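Local atomic coordinates of putative nucleotidyltransferase TM1012 (Thermotoga maritima, PDB entry 4HX0), a protein that probably transfers a nucleotidyl group from a nucleoside triphosphate to a still unidentified acceptor, as a putative member of the nucleotidyltransferase superfamily. Residues Asn28-Gly33 and Pro131-Glu136; Leu35-Gln40 and Tyr137-Tyr142. All blocks are in the same frame, centred on the assembly; numbering follows the deposited sequence.

Interaction 1: residues Asn28-Gly33 and Pro131-Glu136. With BU1 (1,4-butanediol), chain P; BU1 (1,4-butanediol), chain T.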
loop_
_atom_site.group_PDB
_atom_site.type_symbol
_atom_site.label_atom_id
_atom_site.label_comp_id
_atom_site.label_asym_id
_atom_site.label_seq_id
_atom_site.Cartn_x
_atom_site.Cartn_y
_atom_site.Cartn_z
ATOM N N ASN A 28 2.222 -2.131 -12.615
ATOM C CA ASN A 28 2.618 -3.099 -11.620
ATOM C C ASN A 28 2.169 -2.545 -10.284
ATOM O O ASN A 28 2.848 -1.715 -9.707
ATOM C CB ASN A 28 4.142 -3.231 -11.683
ATOM C CG ASN A 28 4.717 -4.073 -10.570
ATOM O OD1 ASN A 28 4.048 -4.932 -10.018
ATOM N ND2 ASN A 28 5.971 -3.780 -10.199
ATOM N N TRP A 29 1.002 -3.005 -9.811
ATOM C CA TRP A 29 0.433 -2.500 -8.601
ATOM C C TRP A 29 -0.115 -3.604 -7.756
ATOM O O TRP A 29 -0.421 -4.700 -8.231
ATOM C CB TRP A 29 -0.639 -1.446 -8.899
ATOM C CG TRP A 29 -1.865 -2.023 -9.558
ATOM C CD1 TRP A 29 -1.989 -2.510 -10.854
ATOM C CD2 TRP A 29 -3.181 -2.228 -8.948
ATOM N NE1 TRP A 29 -3.256 -2.973 -11.072
ATOM C CE2 TRP A 29 -4.022 -2.820 -9.982
ATOM C CE3 TRP A 29 -3.732 -1.967 -7.692
ATOM C CZ2 TRP A 29 -5.363 -3.156 -9.747
ATOM C CZ3 TRP A 29 -5.082 -2.282 -7.476
ATOM C CH2 TRP A 29 -5.873 -2.865 -8.476
ATOM N N VAL A 30 -0.241 -3.313 -6.477
ATOM C CA VAL A 30 -0.841 -4.229 -5.528
ATOM C C VAL A 30 -1.549 -3.388 -4.508
ATOM O O VAL A 30 -1.132 -2.271 -4.212
ATOM C CB VAL A 30 0.197 -5.093 -4.766
ATOM C CG1 VAL A 30 0.719 -6.219 -5.636
ATOM C CG2 VAL A 30 1.333 -4.239 -4.229
ATOM N N VAL A 31 -2.628 -3.932 -3.984
ATOM C CA VAL A 31 -3.256 -3.341 -2.824
ATOM C C VAL A 31 -2.391 -3.790 -1.672
ATOM O O VAL A 31 -1.931 -4.934 -1.622
ATOM C CB VAL A 31 -4.692 -3.873 -2.677
ATOM C CG1 VAL A 31 -5.343 -3.400 -1.376
ATOM C CG2 VAL A 31 -5.519 -3.399 -3.864
ATOM N N THR A 32 -2.129 -2.888 -0.743
ATOM C CA THR A 32 -1.383 -3.268 0.438
ATOM C C THR A 32 -2.152 -2.772 1.661
ATOM O O THR A 32 -3.340 -2.482 1.561
ATOM C CB THR A 32 0.096 -2.809 0.334
ATOM O OG1 THR A 32 0.840 -3.250 1.479
ATOM C CG2 THR A 32 0.194 -1.310 0.186
ATOM N N GLY A 33 -1.510 -2.724 2.824
ATOM C CA GLY A 33 -2.183 -2.229 4.016
ATOM C C GLY A 33 -3.400 -3.065 4.372
ATOM O O GLY A 33 -3.505 -4.237 3.996
ATOM N N PRO A 131 -4.773 -7.466 -7.470
ATOM C CA PRO A 131 -3.425 -7.820 -7.045
ATOM C C PRO A 131 -3.207 -7.336 -5.630
ATOM O O PRO A 131 -3.538 -6.203 -5.316
ATOM C CB PRO A 131 -2.522 -7.033 -7.996
ATOM C CG PRO A 131 -3.357 -5.865 -8.448
ATOM C CD PRO A 131 -4.792 -6.324 -8.408
ATOM N N VAL A 132 -2.662 -8.209 -4.798
ATOM C CA VAL A 132 -2.314 -7.880 -3.427
ATOM C C VAL A 132 -0.922 -8.446 -3.193
ATOM O O VAL A 132 -0.480 -9.338 -3.913
ATOM C CB VAL A 132 -3.295 -8.483 -2.391
ATOM C CG1 VAL A 132 -4.716 -7.993 -2.623
ATOM C CG2 VAL A 132 -3.278 -10.017 -2.418
ATOM N N LEU A 133 -0.238 -7.927 -2.189
ATOM C CA LEU A 133 0.953 -8.604 -1.688
ATOM C C LEU A 133 0.547 -9.702 -0.740
ATOM O O LEU A 133 -0.404 -9.542 0.034
ATOM C CB LEU A 133 1.905 -7.637 -0.982
ATOM C CG LEU A 133 2.614 -6.704 -1.951
ATOM C CD1 LEU A 133 3.489 -5.737 -1.192
ATOM C CD2 LEU A 133 3.414 -7.484 -2.994
ATOM N N SER A 134 1.273 -10.817 -0.791
ATOM C CA SER A 134 0.946 -11.969 0.039
ATOM C C SER A 134 0.817 -11.579 1.506
ATOM O O SER A 134 1.481 -10.652 1.967
ATOM C CB SER A 134 2.007 -13.050 -0.087
ATOM O OG SER A 134 3.212 -12.596 0.495
ATOM N N LEU A 135 -0.038 -12.302 2.223
ATOM C CA LEU A 135 -0.188 -12.118 3.658
ATOM C C LEU A 135 1.151 -12.277 4.341
ATOM O O LEU A 135 1.497 -11.512 5.226
ATOM C CB LEU A 135 -1.133 -13.162 4.247
ATOM C CG LEU A 135 -2.609 -12.884 4.054
ATOM C CD1 LEU A 135 -3.393 -14.061 4.603
ATOM C CD2 LEU A 135 -2.989 -11.573 4.753
ATOM N N GLU A 136 1.930 -13.265 3.921
ATOM C CA GLU A 136 3.225 -13.531 4.524
ATOM C C GLU A 136 4.102 -12.284 4.400
ATOM O O GLU A 136 4.765 -11.839 5.349
ATOM C CB GLU A 136 3.851 -14.751 3.835
ATOM C CG GLU A 136 3.149 -16.076 4.149
ATOM C CD GLU A 136 1.743 -16.221 3.567
ATOM O OE1 GLU A 136 1.416 -15.597 2.516
ATOM O OE2 GLU A 136 0.956 -16.998 4.167
HETATM C C1 BU1 P . -3.494 -4.446 -14.146
HETATM C C2 BU1 P . -4.603 -4.518 -13.088
HETATM C C3 BU1 P . -4.605 -5.880 -12.427
HETATM C C4 BU1 P . -5.984 -6.507 -12.331
HETATM O O5 BU1 P . -2.641 -3.302 -13.961
HETATM O O6 BU1 P . -5.823 -7.935 -12.394
HETATM C C1 BU1 T . -2.727 -15.506 9.876
HETATM C C2 BU1 T . -2.088 -16.813 9.411
HETATM C C3 BU1 T . -0.763 -16.560 8.701
HETATM C C4 BU1 T . -0.951 -16.483 7.188
HETATM O O5 BU1 T . -3.369 -14.845 8.774
HETATM O O6 BU1 T . 0.256 -16.005 6.583
#

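Interaction 2: residues Leu35-Gln40 and Tyr137-Tyr142. With NA (sodium ion), chain C; BU1 (1,4-butanediol), chain T; BU1 (1,4-butanediol), chain L.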
loop_
_atom_site.group_PDB
_atom_site.type_symbol
_atom_site.label_atom_id
_atom_site.label_comp_id
_atom_site.label_asym_id
_atom_site.label_seq_id
_atom_site.Cartn_x
_atom_site.Cartn_y
_atom_site.Cartn_z
ATOM N N LEU A 35 -6.558 -3.192 3.508
ATOM C CA LEU A 35 -7.407 -3.794 2.490
ATOM C C LEU A 35 -6.800 -5.091 1.933
ATOM O O LEU A 35 -7.524 -6.035 1.661
ATOM C CB LEU A 35 -7.753 -2.794 1.371
ATOM C CG LEU A 35 -8.644 -3.355 0.237
ATOM C CD1 LEU A 35 -9.973 -3.846 0.782
ATOM C CD2 LEU A 35 -8.846 -2.258 -0.808
ATOM N N SER A 36 -5.471 -5.154 1.827
ATOM C CA SER A 36 -4.820 -6.382 1.364
ATOM C C SER A 36 -5.057 -7.507 2.376
ATOM O O SER A 36 -5.343 -8.628 1.976
ATOM C CB SER A 36 -3.317 -6.191 1.169
ATOM O OG SER A 36 -2.720 -7.420 0.780
ATOM N N PHE A 37 -4.933 -7.206 3.670
ATOM C CA PHE A 37 -5.240 -8.207 4.720
ATOM C C PHE A 37 -6.677 -8.689 4.612
ATOM O O PHE A 37 -6.930 -9.911 4.625
ATOM C CB PHE A 37 -4.993 -7.619 6.102
ATOM C CG PHE A 37 -3.538 -7.491 6.459
ATOM C CD1 PHE A 37 -2.794 -8.614 6.814
ATOM C CD2 PHE A 37 -2.911 -6.259 6.446
ATOM C CE1 PHE A 37 -1.450 -8.493 7.146
ATOM C CE2 PHE A 37 -1.570 -6.139 6.785
ATOM C CZ PHE A 37 -0.843 -7.257 7.137
ATOM N N ALA A 38 -7.604 -7.727 4.497
ATOM C CA ALA A 38 -9.017 -8.033 4.384
ATOM C C ALA A 38 -9.329 -8.881 3.141
ATOM O O ALA A 38 -10.049 -9.884 3.235
ATOM C CB ALA A 38 -9.855 -6.761 4.400
ATOM N N LEU A 39 -8.791 -8.486 1.988
ATOM C CA LEU A 39 -9.005 -9.237 0.759
ATOM C C LEU A 39 -8.473 -10.652 0.883
ATOM O O LEU A 39 -8.920 -11.556 0.192
ATOM C CB LEU A 39 -8.350 -8.541 -0.426
ATOM C CG LEU A 39 -8.994 -7.216 -0.859
ATOM C CD1 LEU A 39 -7.983 -6.438 -1.682
ATOM C CD2 LEU A 39 -10.278 -7.442 -1.636
ATOM N N GLN A 40 -7.510 -10.842 1.766
ATOM C CA GLN A 40 -6.937 -12.167 1.916
ATOM C C GLN A 40 -7.488 -12.869 3.154
ATOM O O GLN A 40 -6.849 -13.760 3.697
ATOM C CB GLN A 40 -5.419 -12.067 1.935
ATOM C CG GLN A 40 -4.868 -11.533 0.610
ATOM C CD GLN A 40 -3.366 -11.443 0.589
ATOM O OE1 GLN A 40 -2.685 -12.404 0.251
ATOM N NE2 GLN A 40 -2.837 -10.270 0.905
ATOM N N TYR A 137 4.094 -11.713 3.198
ATOM C CA TYR A 137 4.911 -10.532 2.969
ATOM C C TYR A 137 4.406 -9.356 3.788
ATOM O O TYR A 137 5.204 -8.583 4.359
ATOM C CB TYR A 137 4.926 -10.121 1.487
ATOM C CG TYR A 137 5.844 -8.956 1.252
ATOM C CD1 TYR A 137 7.202 -9.160 0.975
ATOM C CD2 TYR A 137 5.370 -7.649 1.331
ATOM C CE1 TYR A 137 8.059 -8.092 0.775
ATOM C CE2 TYR A 137 6.222 -6.580 1.142
ATOM C CZ TYR A 137 7.559 -6.807 0.859
ATOM O OH TYR A 137 8.388 -5.730 0.673
ATOM N N GLU A 138 3.092 -9.196 3.805
ATOM C CA GLU A 138 2.433 -8.072 4.482
ATOM C C GLU A 138 2.699 -8.137 5.984
ATOM O O GLU A 138 3.022 -7.142 6.620
ATOM C CB GLU A 138 0.924 -8.134 4.236
ATOM C CG GLU A 138 0.477 -7.654 2.869
ATOM C CD GLU A 138 0.790 -6.196 2.677
ATOM O OE1 GLU A 138 0.724 -5.431 3.661
ATOM O OE2 GLU A 138 1.102 -5.816 1.547
ATOM N N TYR A 139 2.507 -9.333 6.546
ATOM C CA TYR A 139 2.756 -9.523 7.972
ATOM C C TYR A 139 4.191 -9.178 8.297
ATOM O O TYR A 139 4.435 -8.427 9.246
ATOM C CB TYR A 139 2.460 -10.946 8.426
ATOM C CG TYR A 139 1.009 -11.215 8.735
ATOM C CD1 TYR A 139 0.361 -10.547 9.778
ATOM C CD2 TYR A 139 0.293 -12.182 8.021
ATOM C CE1 TYR A 139 -0.968 -10.814 10.081
ATOM C CE2 TYR A 139 -1.037 -12.455 8.314
ATOM C CZ TYR A 139 -1.657 -11.765 9.345
ATOM O OH TYR A 139 -2.967 -12.030 9.647
ATOM N N GLN A 140 5.132 -9.716 7.511
ATOM C CA GLN A 140 6.542 -9.436 7.731
ATOM C C GLN A 140 6.836 -7.957 7.616
ATOM O O GLN A 140 7.610 -7.425 8.394
ATOM C CB GLN A 140 7.440 -10.249 6.785
ATOM C CG GLN A 140 7.646 -11.703 7.193
ATOM C CD GLN A 140 7.823 -11.907 8.693
ATOM O OE1 GLN A 140 8.671 -11.278 9.337
ATOM N NE2 GLN A 140 7.028 -12.804 9.253
ATOM N N ALA A 141 6.194 -7.287 6.662
ATOM C CA ALA A 141 6.414 -5.864 6.484
ATOM C C ALA A 141 5.936 -5.041 7.689
ATOM O O ALA A 141 6.619 -4.101 8.106
ATOM C CB ALA A 141 5.745 -5.385 5.221
ATOM N N TYR A 142 4.755 -5.372 8.215
ATOM C CA TYR A 142 4.209 -4.687 9.385
ATOM C C TYR A 142 5.035 -4.973 10.613
ATOM O O TYR A 142 5.283 -4.066 11.397
ATOM C CB TYR A 142 2.734 -5.038 9.619
ATOM C CG TYR A 142 1.850 -4.120 8.835
ATOM C CD1 TYR A 142 1.659 -4.319 7.477
ATOM C CD2 TYR A 142 1.263 -3.000 9.439
ATOM C CE1 TYR A 142 0.870 -3.459 6.737
ATOM C CE2 TYR A 142 0.470 -2.131 8.708
ATOM C CZ TYR A 142 0.284 -2.376 7.358
ATOM O OH TYR A 142 -0.505 -1.542 6.625
HETATM NA NA NA C . -11.686 -10.100 5.560
HETATM C C1 BU1 T . -2.727 -15.506 9.876
HETATM C C2 BU1 T . -2.088 -16.813 9.411
HETATM C C3 BU1 T . -0.763 -16.560 8.701
HETATM C C4 BU1 T . -0.951 -16.483 7.188
HETATM O O5 BU1 T . -3.369 -14.845 8.774
HETATM O O6 BU1 T . 0.256 -16.005 6.583
HETATM C C1 BU1 L . -2.823 -0.334 7.519
HETATM C C2 BU1 L . -3.849 0.463 6.719
HETATM C C3 BU1 L . -4.509 1.520 7.599
HETATM C C4 BU1 L . -5.971 1.204 7.870
HETATM O O5 BU1 L . -2.570 0.300 8.770
HETATM O O6 BU1 L . -6.730 1.335 6.665
#

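Interaction 1: residues Asn28-Gly33 and Pro131-Glu136
Trp29 lays one face of its indole on the Pro131 ring: CG of Pro131 stands over that face, 3.5 Å from the centroid of the six-membered ring, a CH-pi contact. With CG of Trp29 set between its backbone N and carbonyl carbon (chi1 68°), the indole swings over the proline, whose CD meets CZ2. With an alanine in place of Trp29, Pro131 would lose its CH-pi partner and a gap would probably open over its CG and CD. Further along, Val30 and Leu133 cross at about a right angle, CG2 of Val30 lying 3.6 Å from CG of Leu133, while CG1 of Val30 rests against the backbone of Val132. A nearly straight bond joins Val31 N to Pro131 O (2.8 Å, 172° at the hydrogen); the return bond from Leu133 N to Val31 O is long and weak at 3.5 Å. Val31 and Val132 thus form one isolated beta bridge, and the axes of strands 29-32 and 131-133 cross at 60°. Strand 29-32 pairs regularly on its other side, with strand 49-53. This is a buried crossing between the edge strand of the nucleotidyltransferase-type mixed sheet and the hairpin 120-133.

Interaction 2: residues Leu35-Gln40 and Tyr137-Tyr142
Phe37 turns its ring edge to two tyrosines of helix 135-159. Its CE1 stands over the centre of the Tyr139 ring, 3.7 Å above the plane, in an edge-to-face pair with the planes at 63°. Another part of the same edge serves Tyr142 in an offset edge-to-face pair, CE2 of Phe37 reaching CE1 of Tyr142 at 3.6 Å with the planes at 71°. The tip between these two atoms, CZ, rests 3.5 Å from CB of Glu138, so the phenylalanine is held from three successive carbons of its rim. Its CG lies beside the backbone N (chi1 -74°), which carries the ring outward from helix 33-39 to bridge helix axes 11.0 Å apart. CG of Glu138 passes Ser36 OG at 3.8 Å. Where helix 33-39 ends, Gln40 curls back and gives NE2 to Ser36 O at 3.2 Å, from above the carbonyl plane; the same NE2 also reaches Leu133 O. Tyr139 OH shares a hydrogen bond with O5 of the 1,4-butanediol of chain T. Between the two segments, the contact is made by aromatic edges, faces and aliphatic carbons; the polar ends of Glu138, Gln40 and Tyr139 turn to other partners, Thr32 in the case of Glu138, and the pairing of these roughly antiparallel helices probably depends more on shape and edge-to-face attraction between rings than on direct polar bonds.

Both interactions tie the consecutive elements strand 29-32 and helix 33-39 to the consecutive elements strand 128-133 and helix 135-159, pairing strand with strand and then helix with helix. Interaction 1 is fully buried and combines backbone bonding with apolar packing; interaction 2 is only partly buried and relies on aromatic rings near the surface, where bound diols reach the tyrosines. The two are stitched together by polar atoms: in the conformers described, Thr32 OG1 meets Glu138 OE2 at 2.6 Å, and Gln40 NE2 reaches Leu133 O at 2.7 Å, both probable hydrogen bonds. The same 1,4-butanediol of chain T touches Glu136 in residues 131-136 and Tyr139 in residues 137-142.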